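Local coordinates for phage tail sheath protein (Desulfitobacterium hafniense, PDB 3HXL) that probably forms the contractile tail sheath of a phage-type particle as a structural subunit, at residues A[234-239]-A[261-266]; A[203-208]-A[214-219]; A[129-134]-A[165-170]; A[101-106]-A[148-153]. All coordinates share one frame; numbering follows the deposited sequence.

Contact 1. Residues A[234-239]-A[261-266]; sequences VLENYP and LTAAQA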
loop_
_atom_site.group_PDB
_atom_site.type_symbol
_atom_site.label_atom_id
_atom_site.label_comp_id
_atom_site.label_asym_id
_atom_site.label_seq_id
_atom_site.Cartn_x
_atom_site.Cartn_y
_atom_site.Cartn_z
ATOM N N VAL A 234 9.310 -0.259 0.883
ATOM C CA VAL A 234 9.783 -0.000 2.235
ATOM C C VAL A 234 10.097 -1.328 2.913
ATOM O O VAL A 234 9.206 -2.146 3.161
ATOM C CB VAL A 234 8.719 0.743 3.068
ATOM C CG1 VAL A 234 9.248 1.008 4.473
ATOM C CG2 VAL A 234 8.351 2.057 2.375
ATOM N N LEU A 235 11.377 -1.523 3.206
ATOM C CA LEU A 235 11.858 -2.746 3.827
ATOM C C LEU A 235 12.394 -2.496 5.220
ATOM O O LEU A 235 12.532 -1.348 5.656
ATOM C CB LEU A 235 12.976 -3.358 2.978
ATOM C CG LEU A 235 12.735 -3.429 1.475
ATOM C CD1 LEU A 235 13.980 -3.990 0.792
ATOM C CD2 LEU A 235 11.529 -4.301 1.189
ATOM N N GLU A 236 12.697 -3.600 5.902
ATOM C CA GLU A 236 13.232 -3.597 7.262
ATOM C C GLU A 236 14.716 -3.928 7.246
ATOM O O GLU A 236 15.110 -4.952 6.701
ATOM C CB GLU A 236 12.519 -4.665 8.102
ATOM C CG GLU A 236 13.028 -4.784 9.520
ATOM C CD GLU A 236 13.984 -5.957 9.754
ATOM O OE1 GLU A 236 14.499 -6.035 10.877
ATOM O OE2 GLU A 236 14.217 -6.797 8.853
ATOM N N ASN A 237 15.529 -3.067 7.846
ATOM C CA ASN A 237 16.967 -3.292 7.931
ATOM C C ASN A 237 17.621 -3.875 6.673
ATOM O O ASN A 237 18.107 -5.010 6.673
ATOM C CB ASN A 237 17.266 -4.187 9.143
ATOM C CG ASN A 237 17.127 -3.444 10.456
ATOM O OD1 ASN A 237 18.011 -2.682 10.842
ATOM N ND2 ASN A 237 16.004 -3.641 11.137
ATOM N N TYR A 238 17.631 -3.093 5.601
ATOM C CA TYR A 238 18.252 -3.532 4.362
ATOM C C TYR A 238 18.886 -2.358 3.629
ATOM O O TYR A 238 18.575 -2.090 2.464
ATOM C CB TYR A 238 17.226 -4.213 3.458
ATOM C CG TYR A 238 17.854 -5.109 2.416
ATOM C CD1 TYR A 238 17.823 -4.773 1.060
ATOM C CD2 TYR A 238 18.474 -6.302 2.788
ATOM C CE1 TYR A 238 18.395 -5.611 0.098
ATOM C CE2 TYR A 238 19.048 -7.145 1.839
ATOM C CZ TYR A 238 19.003 -6.795 0.497
ATOM O OH TYR A 238 19.552 -7.641 -0.443
ATOM N N PRO A 239 19.780 -1.632 4.307
ATOM C CA PRO A 239 20.440 -0.488 3.680
ATOM C C PRO A 239 21.308 -0.921 2.497
ATOM O O PRO A 239 21.696 -0.100 1.667
ATOM C CB PRO A 239 21.253 0.106 4.824
ATOM C CG PRO A 239 21.577 -1.087 5.661
ATOM C CD PRO A 239 20.267 -1.830 5.683
ATOM N N LEU A 261 6.185 -2.264 18.353
ATOM C CA LEU A 261 6.235 -2.702 16.965
ATOM C C LEU A 261 7.683 -2.823 16.517
ATOM O O LEU A 261 8.496 -1.941 16.781
ATOM C CB LEU A 261 5.505 -1.705 16.064
ATOM C CG LEU A 261 4.012 -1.482 16.326
ATOM C CD1 LEU A 261 3.499 -0.407 15.361
ATOM C CD2 LEU A 261 3.231 -2.783 16.134
ATOM N N THR A 262 7.998 -3.921 15.840
ATOM C CA THR A 262 9.346 -4.150 15.337
ATOM C C THR A 262 9.575 -3.284 14.107
ATOM O O THR A 262 8.650 -2.642 13.607
ATOM C CB THR A 262 9.541 -5.597 14.880
ATOM O OG1 THR A 262 8.590 -5.886 13.848
ATOM C CG2 THR A 262 9.354 -6.559 16.027
ATOM N N ALA A 263 10.807 -3.280 13.608
ATOM C CA ALA A 263 11.119 -2.502 12.413
ATOM C C ALA A 263 10.314 -3.066 11.250
ATOM O O ALA A 263 9.793 -2.320 10.413
ATOM C CB ALA A 263 12.610 -2.574 12.109
ATOM N N ALA A 264 10.214 -4.391 11.194
ATOM C CA ALA A 264 9.457 -5.042 10.127
ATOM C C ALA A 264 8.000 -4.568 10.141
ATOM O O ALA A 264 7.418 -4.288 9.094
ATOM C CB ALA A 264 9.509 -6.560 10.290
ATOM N N GLN A 265 7.408 -4.502 11.328
ATOM C CA GLN A 265 6.026 -4.053 11.447
ATOM C C GLN A 265 5.901 -2.567 11.130
ATOM O O GLN A 265 4.868 -2.108 10.619
ATOM C CB GLN A 265 5.500 -4.296 12.857
ATOM C CG GLN A 265 5.356 -5.759 13.250
ATOM C CD GLN A 265 4.890 -5.894 14.678
ATOM O OE1 GLN A 265 5.578 -5.459 15.597
ATOM N NE2 GLN A 265 3.710 -6.488 14.878
ATOM N N ALA A 266 6.948 -1.815 11.460
ATOM C CA ALA A 266 6.975 -0.376 11.230
ATOM C C ALA A 266 6.968 -0.003 9.745
ATOM O O ALA A 266 6.619 1.122 9.393
ATOM C CB ALA A 266 8.195 0.236 11.925
HETATM O O HOH W 1 12.342 -6.136 12.603
#

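Contact 2. Residues A[203-208]-A[214-219]; sequences IALPST and ATFTAF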
loop_
_atom_site.group_PDB
_atom_site.type_symbol
_atom_site.label_atom_id
_atom_site.label_comp_id
_atom_site.label_asym_id
_atom_site.label_seq_id
_atom_site.Cartn_x
_atom_site.Cartn_y
_atom_site.Cartn_z
ATOM N N ILE A 203 5.096 0.291 -1.486
ATOM C CA ILE A 203 4.863 -1.078 -1.049
ATOM C C ILE A 203 5.589 -1.292 0.273
ATOM O O ILE A 203 6.697 -0.802 0.460
ATOM C CB ILE A 203 5.422 -2.103 -2.057
ATOM C CG1 ILE A 203 4.538 -2.149 -3.306
ATOM C CG2 ILE A 203 5.516 -3.470 -1.394
ATOM C CD1 ILE A 203 5.157 -2.932 -4.464
ATOM N N ALA A 204 4.956 -2.008 1.194
ATOM C CA ALA A 204 5.587 -2.307 2.467
ATOM C C ALA A 204 5.845 -3.803 2.508
ATOM O O ALA A 204 4.996 -4.595 2.091
ATOM C CB ALA A 204 4.680 -1.907 3.634
ATOM N N LEU A 205 7.026 -4.190 2.976
ATOM C CA LEU A 205 7.355 -5.607 3.122
ATOM C C LEU A 205 7.656 -5.807 4.606
ATOM O O LEU A 205 8.775 -5.587 5.053
ATOM C CB LEU A 205 8.579 -5.996 2.272
ATOM C CG LEU A 205 9.068 -7.440 2.466
ATOM C CD1 LEU A 205 7.919 -8.419 2.213
ATOM C CD2 LEU A 205 10.225 -7.728 1.523
ATOM N N PRO A 206 6.642 -6.193 5.396
ATOM C CA PRO A 206 6.799 -6.418 6.837
ATOM C C PRO A 206 7.361 -7.814 7.100
ATOM O O PRO A 206 6.739 -8.636 7.775
ATOM C CB PRO A 206 5.373 -6.256 7.353
ATOM C CG PRO A 206 4.577 -6.879 6.257
ATOM C CD PRO A 206 5.220 -6.278 5.009
ATOM N N SER A 207 8.556 -8.053 6.567
ATOM C CA SER A 207 9.227 -9.341 6.673
ATOM C C SER A 207 10.728 -9.160 6.901
ATOM O O SER A 207 11.327 -8.213 6.398
ATOM C CB SER A 207 8.990 -10.118 5.376
ATOM O OG SER A 207 9.762 -11.305 5.323
ATOM N N THR A 208 11.337 -10.065 7.661
ATOM C CA THR A 208 12.769 -9.981 7.917
ATOM C C THR A 208 13.552 -10.844 6.929
ATOM O O THR A 208 14.779 -10.923 7.005
ATOM C CB THR A 208 13.116 -10.454 9.336
ATOM O OG1 THR A 208 12.705 -11.817 9.496
ATOM C CG2 THR A 208 12.415 -9.589 10.374
ATOM N N ALA A 214 15.820 -8.597 -1.208
ATOM C CA ALA A 214 16.608 -8.444 -2.423
ATOM C C ALA A 214 15.691 -8.438 -3.633
ATOM O O ALA A 214 15.855 -7.632 -4.548
ATOM C CB ALA A 214 17.631 -9.578 -2.535
ATOM N N THR A 215 14.716 -9.337 -3.632
ATOM C CA THR A 215 13.765 -9.427 -4.731
ATOM C C THR A 215 12.942 -8.143 -4.842
ATOM O O THR A 215 12.752 -7.619 -5.940
ATOM C CB THR A 215 12.827 -10.638 -4.547
ATOM O OG1 THR A 215 13.579 -11.850 -4.708
ATOM C CG2 THR A 215 11.702 -10.612 -5.571
ATOM N N PHE A 216 12.461 -7.629 -3.713
ATOM C CA PHE A 216 11.682 -6.400 -3.750
ATOM C C PHE A 216 12.540 -5.233 -4.229
ATOM O O PHE A 216 12.053 -4.347 -4.930
ATOM C CB PHE A 216 11.069 -6.096 -2.373
ATOM C CG PHE A 216 9.771 -6.817 -2.119
ATOM C CD1 PHE A 216 8.645 -6.118 -1.672
ATOM C CD2 PHE A 216 9.658 -8.190 -2.350
ATOM C CE1 PHE A 216 7.432 -6.777 -1.458
ATOM C CE2 PHE A 216 8.452 -8.854 -2.141
ATOM C CZ PHE A 216 7.328 -8.145 -1.696
ATOM N N THR A 217 13.822 -5.246 -3.868
ATOM C CA THR A 217 14.744 -4.189 -4.289
ATOM C C THR A 217 14.896 -4.232 -5.808
ATOM O O THR A 217 14.864 -3.196 -6.468
ATOM C CB THR A 217 16.128 -4.353 -3.615
ATOM O OG1 THR A 217 15.984 -4.212 -2.195
ATOM C CG2 THR A 217 17.107 -3.292 -4.119
ATOM N N ALA A 218 15.049 -5.434 -6.363
ATOM C CA ALA A 218 15.184 -5.584 -7.806
ATOM C C ALA A 218 13.884 -5.157 -8.485
ATOM O O ALA A 218 13.892 -4.503 -9.532
ATOM C CB ALA A 218 15.516 -7.040 -8.166
ATOM N N PHE A 219 12.765 -5.540 -7.878
ATOM C CA PHE A 219 11.442 -5.204 -8.389
ATOM C C PHE A 219 11.321 -3.687 -8.531
ATOM O O PHE A 219 10.891 -3.183 -9.568
ATOM C CB PHE A 219 10.371 -5.727 -7.426
ATOM C CG PHE A 219 8.962 -5.403 -7.839
ATOM C CD1 PHE A 219 8.342 -6.101 -8.869
ATOM C CD2 PHE A 219 8.249 -4.395 -7.184
ATOM C CE1 PHE A 219 7.032 -5.803 -9.246
ATOM C CE2 PHE A 219 6.940 -4.089 -7.553
ATOM C CZ PHE A 219 6.327 -4.793 -8.584
#

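Contact 3. Residues A[129-134]-A[165-170]; sequences TKFDVS and GALTET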
loop_
_atom_site.group_PDB
_atom_site.type_symbol
_atom_site.label_atom_id
_atom_site.label_comp_id
_atom_site.label_asym_id
_atom_site.label_seq_id
_atom_site.Cartn_x
_atom_site.Cartn_y
_atom_site.Cartn_z
ATOM N N THR A 129 -41.441 -28.126 14.049
ATOM C CA THR A 129 -41.082 -28.796 12.804
ATOM C C THR A 129 -39.952 -28.050 12.103
ATOM O O THR A 129 -39.558 -28.403 10.990
ATOM C CB THR A 129 -42.269 -28.875 11.826
ATOM O OG1 THR A 129 -42.506 -27.582 11.256
ATOM C CG2 THR A 129 -43.522 -29.346 12.547
ATOM N N LYS A 130 -39.437 -27.015 12.756
ATOM C CA LYS A 130 -38.356 -26.223 12.185
ATOM C C LYS A 130 -37.165 -26.130 13.130
ATOM O O LYS A 130 -37.286 -26.398 14.325
ATOM C CB LYS A 130 -38.865 -24.822 11.848
ATOM C CG LYS A 130 -39.943 -24.804 10.786
ATOM C CD LYS A 130 -40.439 -23.394 10.543
ATOM C CE LYS A 130 -41.440 -23.360 9.402
ATOM N NZ LYS A 130 -40.821 -23.869 8.148
ATOM N N PHE A 131 -36.010 -25.760 12.593
ATOM C CA PHE A 131 -34.812 -25.637 13.409
ATOM C C PHE A 131 -34.218 -24.244 13.275
ATOM O O PHE A 131 -34.342 -23.605 12.232
ATOM C CB PHE A 131 -33.743 -26.655 12.986
ATOM C CG PHE A 131 -34.185 -28.086 13.074
ATOM C CD1 PHE A 131 -35.044 -28.624 12.123
ATOM C CD2 PHE A 131 -33.717 -28.906 14.097
ATOM C CE1 PHE A 131 -35.433 -29.959 12.185
ATOM C CE2 PHE A 131 -34.101 -30.246 14.170
ATOM C CZ PHE A 131 -34.959 -30.772 13.210
ATOM N N ASP A 132 -33.580 -23.775 14.339
ATOM C CA ASP A 132 -32.927 -22.477 14.310
ATOM C C ASP A 132 -31.436 -22.756 14.190
ATOM O O ASP A 132 -30.805 -23.202 15.149
ATOM C CB ASP A 132 -33.210 -21.683 15.590
ATOM C CG ASP A 132 -34.638 -21.173 15.660
ATOM O OD1 ASP A 132 -35.155 -20.685 14.634
ATOM O OD2 ASP A 132 -35.243 -21.249 16.749
ATOM N N VAL A 133 -30.881 -22.521 13.003
ATOM C CA VAL A 133 -29.460 -22.754 12.771
ATOM C C VAL A 133 -28.708 -21.438 12.908
ATOM O O VAL A 133 -28.854 -20.530 12.088
ATOM C CB VAL A 133 -29.206 -23.345 11.365
ATOM C CG1 VAL A 133 -27.728 -23.683 11.199
ATOM C CG2 VAL A 133 -30.057 -24.585 11.170
ATOM N N SER A 134 -27.909 -21.337 13.960
ATOM C CA SER A 134 -27.160 -20.120 14.204
ATOM C C SER A 134 -25.662 -20.316 14.033
ATOM O O SER A 134 -25.114 -21.381 14.334
ATOM C CB SER A 134 -27.475 -19.598 15.608
ATOM O OG SER A 134 -28.849 -19.267 15.715
ATOM N N GLY A 165 -30.642 -34.017 3.330
ATOM C CA GLY A 165 -31.507 -34.683 4.284
ATOM C C GLY A 165 -31.945 -33.826 5.455
ATOM O O GLY A 165 -32.010 -32.600 5.360
ATOM N N ALA A 166 -32.232 -34.480 6.574
ATOM C CA ALA A 166 -32.701 -33.794 7.767
ATOM C C ALA A 166 -31.601 -33.294 8.686
ATOM O O ALA A 166 -30.492 -33.833 8.725
ATOM C CB ALA A 166 -33.639 -34.704 8.543
ATOM N N LEU A 167 -31.938 -32.260 9.444
ATOM C CA LEU A 167 -31.018 -31.662 10.390
ATOM C C LEU A 167 -31.095 -32.372 11.736
ATOM O O LEU A 167 -32.088 -33.032 12.052
ATOM C CB LEU A 167 -31.353 -30.183 10.579
ATOM C CG LEU A 167 -31.064 -29.244 9.401
ATOM C CD1 LEU A 167 -31.894 -27.974 9.541
ATOM C CD2 LEU A 167 -29.573 -28.919 9.352
ATOM N N THR A 168 -30.029 -32.222 12.514
ATOM C CA THR A 168 -29.910 -32.800 13.847
ATOM C C THR A 168 -29.478 -31.674 14.784
ATOM O O THR A 168 -28.653 -30.841 14.414
ATOM C CB THR A 168 -28.835 -33.912 13.888
ATOM O OG1 THR A 168 -29.325 -35.079 13.217
ATOM C CG2 THR A 168 -28.479 -34.263 15.326
ATOM N N GLU A 169 -30.030 -31.652 15.991
ATOM C CA GLU A 169 -29.693 -30.611 16.960
ATOM C C GLU A 169 -28.270 -30.699 17.498
ATOM O O GLU A 169 -27.609 -31.729 17.394
ATOM C CB GLU A 169 -30.656 -30.652 18.147
ATOM C CG GLU A 169 -32.033 -30.078 17.877
ATOM C CD GLU A 169 -32.870 -29.986 19.142
ATOM O OE1 GLU A 169 -33.158 -31.043 19.743
ATOM O OE2 GLU A 169 -33.232 -28.857 19.536
ATOM N N THR A 170 -27.809 -29.595 18.073
ATOM C CA THR A 170 -26.489 -29.524 18.683
ATOM C C THR A 170 -26.416 -28.266 19.529
ATOM O O THR A 170 -26.778 -27.180 19.078
ATOM C CB THR A 170 -25.344 -29.506 17.630
ATOM O OG1 THR A 170 -24.089 -29.336 18.301
ATOM C CG2 THR A 170 -25.533 -28.377 16.628
#

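Contact 4. Residues A[101-106]-A[148-153]; sequences GNLTVT and SDIAGL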
loop_
_atom_site.group_PDB
_atom_site.type_symbol
_atom_site.label_atom_id
_atom_site.label_comp_id
_atom_site.label_asym_id
_atom_site.label_seq_id
_atom_site.Cartn_x
_atom_site.Cartn_y
_atom_site.Cartn_z
ATOM N N GLY A 101 -24.402 -34.871 11.987
ATOM C CA GLY A 101 -25.371 -35.681 11.276
ATOM C C GLY A 101 -25.132 -35.625 9.778
ATOM O O GLY A 101 -24.065 -36.009 9.295
ATOM N N ASN A 102 -26.122 -35.136 9.040
ATOM C CA ASN A 102 -26.019 -35.037 7.594
ATOM C C ASN A 102 -25.415 -33.704 7.165
ATOM O O ASN A 102 -24.930 -33.567 6.044
ATOM C CB ASN A 102 -27.407 -35.187 6.956
ATOM C CG ASN A 102 -28.051 -36.528 7.268
ATOM O OD1 ASN A 102 -27.456 -37.581 7.036
ATOM N ND2 ASN A 102 -29.274 -36.494 7.793
ATOM N N LEU A 103 -25.445 -32.733 8.071
ATOM C CA LEU A 103 -24.939 -31.396 7.789
ATOM C C LEU A 103 -23.455 -31.178 8.024
ATOM O O LEU A 103 -22.903 -31.584 9.045
ATOM C CB LEU A 103 -25.708 -30.364 8.620
ATOM C CG LEU A 103 -25.280 -28.902 8.448
ATOM C CD1 LEU A 103 -25.660 -28.420 7.059
ATOM C CD2 LEU A 103 -25.957 -28.045 9.516
ATOM N N THR A 104 -22.816 -30.531 7.060
ATOM C CA THR A 104 -21.409 -30.194 7.178
ATOM C C THR A 104 -21.343 -28.686 7.013
ATOM O O THR A 104 -21.973 -28.123 6.114
ATOM C CB THR A 104 -20.554 -30.889 6.100
ATOM O OG1 THR A 104 -20.421 -32.283 6.416
ATOM C CG2 THR A 104 -19.167 -30.263 6.037
ATOM N N VAL A 105 -20.616 -28.037 7.917
ATOM C CA VAL A 105 -20.446 -26.588 7.898
ATOM C C VAL A 105 -18.957 -26.330 7.712
ATOM O O VAL A 105 -18.137 -26.773 8.518
ATOM C CB VAL A 105 -20.890 -25.944 9.226
ATOM C CG1 VAL A 105 -20.842 -24.425 9.107
ATOM C CG2 VAL A 105 -22.288 -26.411 9.585
ATOM N N THR A 106 -18.623 -25.613 6.647
ATOM C CA THR A 106 -17.237 -25.315 6.321
ATOM C C THR A 106 -17.000 -23.810 6.220
ATOM O O THR A 106 -17.802 -23.085 5.628
ATOM C CB THR A 106 -16.864 -25.979 4.981
ATOM O OG1 THR A 106 -17.256 -27.359 5.017
ATOM C CG2 THR A 106 -15.370 -25.883 4.727
ATOM N N SER A 148 -36.514 -25.878 7.629
ATOM C CA SER A 148 -37.134 -27.177 7.849
ATOM C C SER A 148 -36.078 -28.268 7.730
ATOM O O SER A 148 -36.103 -29.255 8.465
ATOM C CB SER A 148 -38.231 -27.419 6.809
ATOM O OG SER A 148 -39.262 -26.455 6.909
ATOM N N ASP A 149 -35.149 -28.078 6.798
ATOM C CA ASP A 149 -34.089 -29.043 6.552
ATOM C C ASP A 149 -32.814 -28.359 6.057
ATOM O O ASP A 149 -32.737 -27.130 6.001
ATOM C CB ASP A 149 -34.554 -30.065 5.515
ATOM C CG ASP A 149 -35.196 -29.413 4.305
ATOM O OD1 ASP A 149 -34.605 -28.459 3.756
ATOM O OD2 ASP A 149 -36.294 -29.853 3.898
ATOM N N ILE A 150 -31.820 -29.165 5.696
ATOM C CA ILE A 150 -30.547 -28.648 5.207
ATOM C C ILE A 150 -30.707 -27.856 3.911
ATOM O O ILE A 150 -30.042 -26.841 3.703
ATOM C CB ILE A 150 -29.547 -29.790 4.953
ATOM C CG1 ILE A 150 -29.240 -30.513 6.264
ATOM C CG2 ILE A 150 -28.268 -29.234 4.334
ATOM C CD1 ILE A 150 -28.390 -31.751 6.094
ATOM N N ALA A 151 -31.593 -28.330 3.042
ATOM C CA ALA A 151 -31.834 -27.673 1.765
ATOM C C ALA A 151 -32.226 -26.209 1.934
ATOM O O ALA A 151 -31.817 -25.351 1.149
ATOM C CB ALA A 151 -32.919 -28.420 0.996
ATOM N N GLY A 152 -33.017 -25.928 2.962
ATOM C CA GLY A 152 -33.463 -24.565 3.202
ATOM C C GLY A 152 -32.373 -23.610 3.646
ATOM O O GLY A 152 -32.585 -22.396 3.688
ATOM N N LEU A 153 -31.203 -24.148 3.978
ATOM C CA LEU A 153 -30.093 -23.317 4.425
ATOM C C LEU A 153 -29.422 -22.549 3.296
ATOM O O LEU A 153 -29.335 -23.026 2.167
ATOM C CB LEU A 153 -29.052 -24.170 5.149
ATOM C CG LEU A 153 -29.440 -24.660 6.542
ATOM C CD1 LEU A 153 -28.391 -25.632 7.052
ATOM C CD2 LEU A 153 -29.564 -23.465 7.488
#

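Contact 1. Residues A[234-239]-A[261-266]
Glu236, the last residue of strand 232-236, lays the bend of its side chain on Ala263 and Ala264 at the start of helix 263-276. This is the tight half of the contact: CG of Glu236 is 3.4 Å from CB of Ala263 and 3.3 Å from the backbone N of Ala264, so the methyl of Ala263 and the backbone of Ala264 form the surface on which CG lies. CG stands anti to the backbone N (chi1 178°), over the helix, and the chain then turns at chi2 (-101°) and carries the carboxylate past Ala263.

The looser half is polar and holds water. OE1 of Glu236 accepts from a water at 2.8 Å, and the same water accepts from Ala264 N at 3.1 Å, bridging the carboxylate oxygen to a helix N-H that it does not bond directly. Asn237 ND2 also donates to Glu236 OE1, at 2.8 Å and from above the carboxylate plane, while resting against CB of Ala263 and bonding to Lys250 O. OE2 has a separate partner, a salt bridge to Lys213 of helix 210-227.

The helix start is closed by a capping box. Gln265 N donates to Thr262 OG1 at 3.1 Å, and Thr262 N answers to Gln265 OE1, arriving in the plane of the amide carbonyl, where a lone pair points. Two N-H groups of the first turn are thus satisfied, one by Thr262 and the other by water. With an acid beside a helix N-terminus and a lysine at its other oxygen, the contact should stabilise the negative charge of Glu236.

Contact 2. Residues A[203-208]-A[214-219]
Leu205 carries its CG anti to the backbone N (chi1 175°), while Phe216 holds its ring beside its own N (chi1 -84°), and these two settings bring the leucine methyls over the ring. They belong to the first half of a beta-alpha-beta unit, strand 202-204, helix 210-227 and strand 232-236, in the subtilisin-like domain. The contact is where the helix packs back on the segment that leads into it.

CD2 of Leu205 sits almost centrally above one face of the Phe216 ring, 3.8 Å from its centroid and 12° off the normal, a CH-pi contact. The other branch bends to the far end of the ring, with CD1 4.0 Å from CZ, while CB lies 3.9 Å from CD1 of the ring. One face is therefore spanned by a single side chain.

Ile203, two residues earlier and also directed at the helix, meets the edge of the ring. Its CG2 approaches near the ring plane, 3.8 Å from CE1 of Phe216, so that Ile203 and Leu205 hold the phenyl group at an edge and on a face. The four side chains are buried, and the interface is wholly apolar. Tyr188 and Tyr191 of helix 185-195 pack on Leu205 and Ile203 respectively, and Leu235 of the next parallel strand touches both Leu205 and Phe216. Pro206, the centre of an inverse gamma turn, turns the chain just after Leu205. One turn along the helix, Phe219 crosses Ile203 at about a right angle, its CE2 3.7 Å from CD1 of the isoleucine.

Contact 3. Residues A[129-134]-A[165-170]
Glu169, whose CG lies at the edge of the Phe131 ring, 4.2 Å from CE2 and near the ring plane, sends its carboxylate onward to the neighbouring strand, where OE2 accepts a hydrogen bond from the backbone N of Glu123. The methylene part of an exposed acid thereby serves as a border for an aromatic ring while the charged end is tied down.

Leu167 takes the face of that ring. Its CB stands 4.2 Å from the centroid of Phe131 and only 5° from the normal, which makes a CH-pi contact over the middle of the phenyl group. The two side chains lie alongside, pointing opposite ways: CD1 of Leu167 reaches back toward the root of Phe131, 4.1 Å from ring atom CD1, and the carbonyl O of Leu167 lies 3.8 Å from CZ at the far end of the ring. Phe131 CG is anti to its carbonyl carbon (chi1 -59°), and this setting lays the ring across the leucine. Beyond Phe131, Val133 meets the same methyl, its CG2 4.2 Å from CD1 of Leu167.

In the beta-sandwich domain, segment 129-134 enters strand 131-137, which lies between 117-123 and 140-147 in a four-stranded antiparallel sheet. Segment 165-170 runs along the irregular link from strand 159-162 of the three-stranded sheet and ends at the first residue of strand 170-174, outermost in the four-stranded sheet within this chain, so the contact lays that link against this sheet.

Contact 4. Residues A[101-106]-A[148-153]
Ile150 and Leu153 rest on Leu103 in the beta-sandwich domain, joining the loop that follows strand 140-147 to strand 103-107 of the three-stranded antiparallel sheet. At the start of the loop, Ser148 OG makes a weak hydrogen bond with Lys130 NZ. Asp149 then shapes the backbone: its OD1 accepts from Gly152 N at 3.1 Å, approached almost in line with the C-O bond and with an N-H...O angle of 144°, an Asx motif that steadies the bend.

Next comes Ile150, the principal bridge. Its two branches divide the work. CD1 reaches toward Asn102 and Leu103, 3.7 Å from CB of Asn102 and 3.7 Å from N of Leu103, whereas CG2, set anti to the backbone N of Ile150, meets CD1 of Leu103 at 3.9 Å. Asn102 thus offers its CB to the isoleucine, and its amide ND2 turns to the carbonyl O of Ala166.

Ala151 and Gly152 carry the chain round a type I beta turn, closed by a backbone bond from Leu153 N to Ile150 O of 2.9 Å. The turn returns Leu153 to the side of the strand that Ile150 already faces. Phe161, in the strand paired with 103-107, touches both leucines. Leu103 holds CG anti to its N (chi1 179°), extending toward the loop, and the contact ends tip to tip, with its CD1 3.9 Å from CD1 of Leu153.

The four contacts form two clusters. Contacts 3 and 4, centres about 8 Å apart in the beta-sandwich domain, come first along the chain with alternating segments, and Leu167 packs on Ile150 to join them. Contacts 1 and 2 follow in the subtilisin-like domain, contact 2 closing before contact 1 opens, centres about 10 Å apart, linked through the neighbouring parallel strands 202-204 and 232-236: Val234 exchanges backbone hydrogen bonds with Ile203 and Leu205. Centres in different clusters lie about 45 to 51 Å apart, with nearest atoms about 27 Å or more from each other. The two clusters are separate, consistent with an elongated, multidomain sheath subunit, in which the sandwich lies far from the chain's centre.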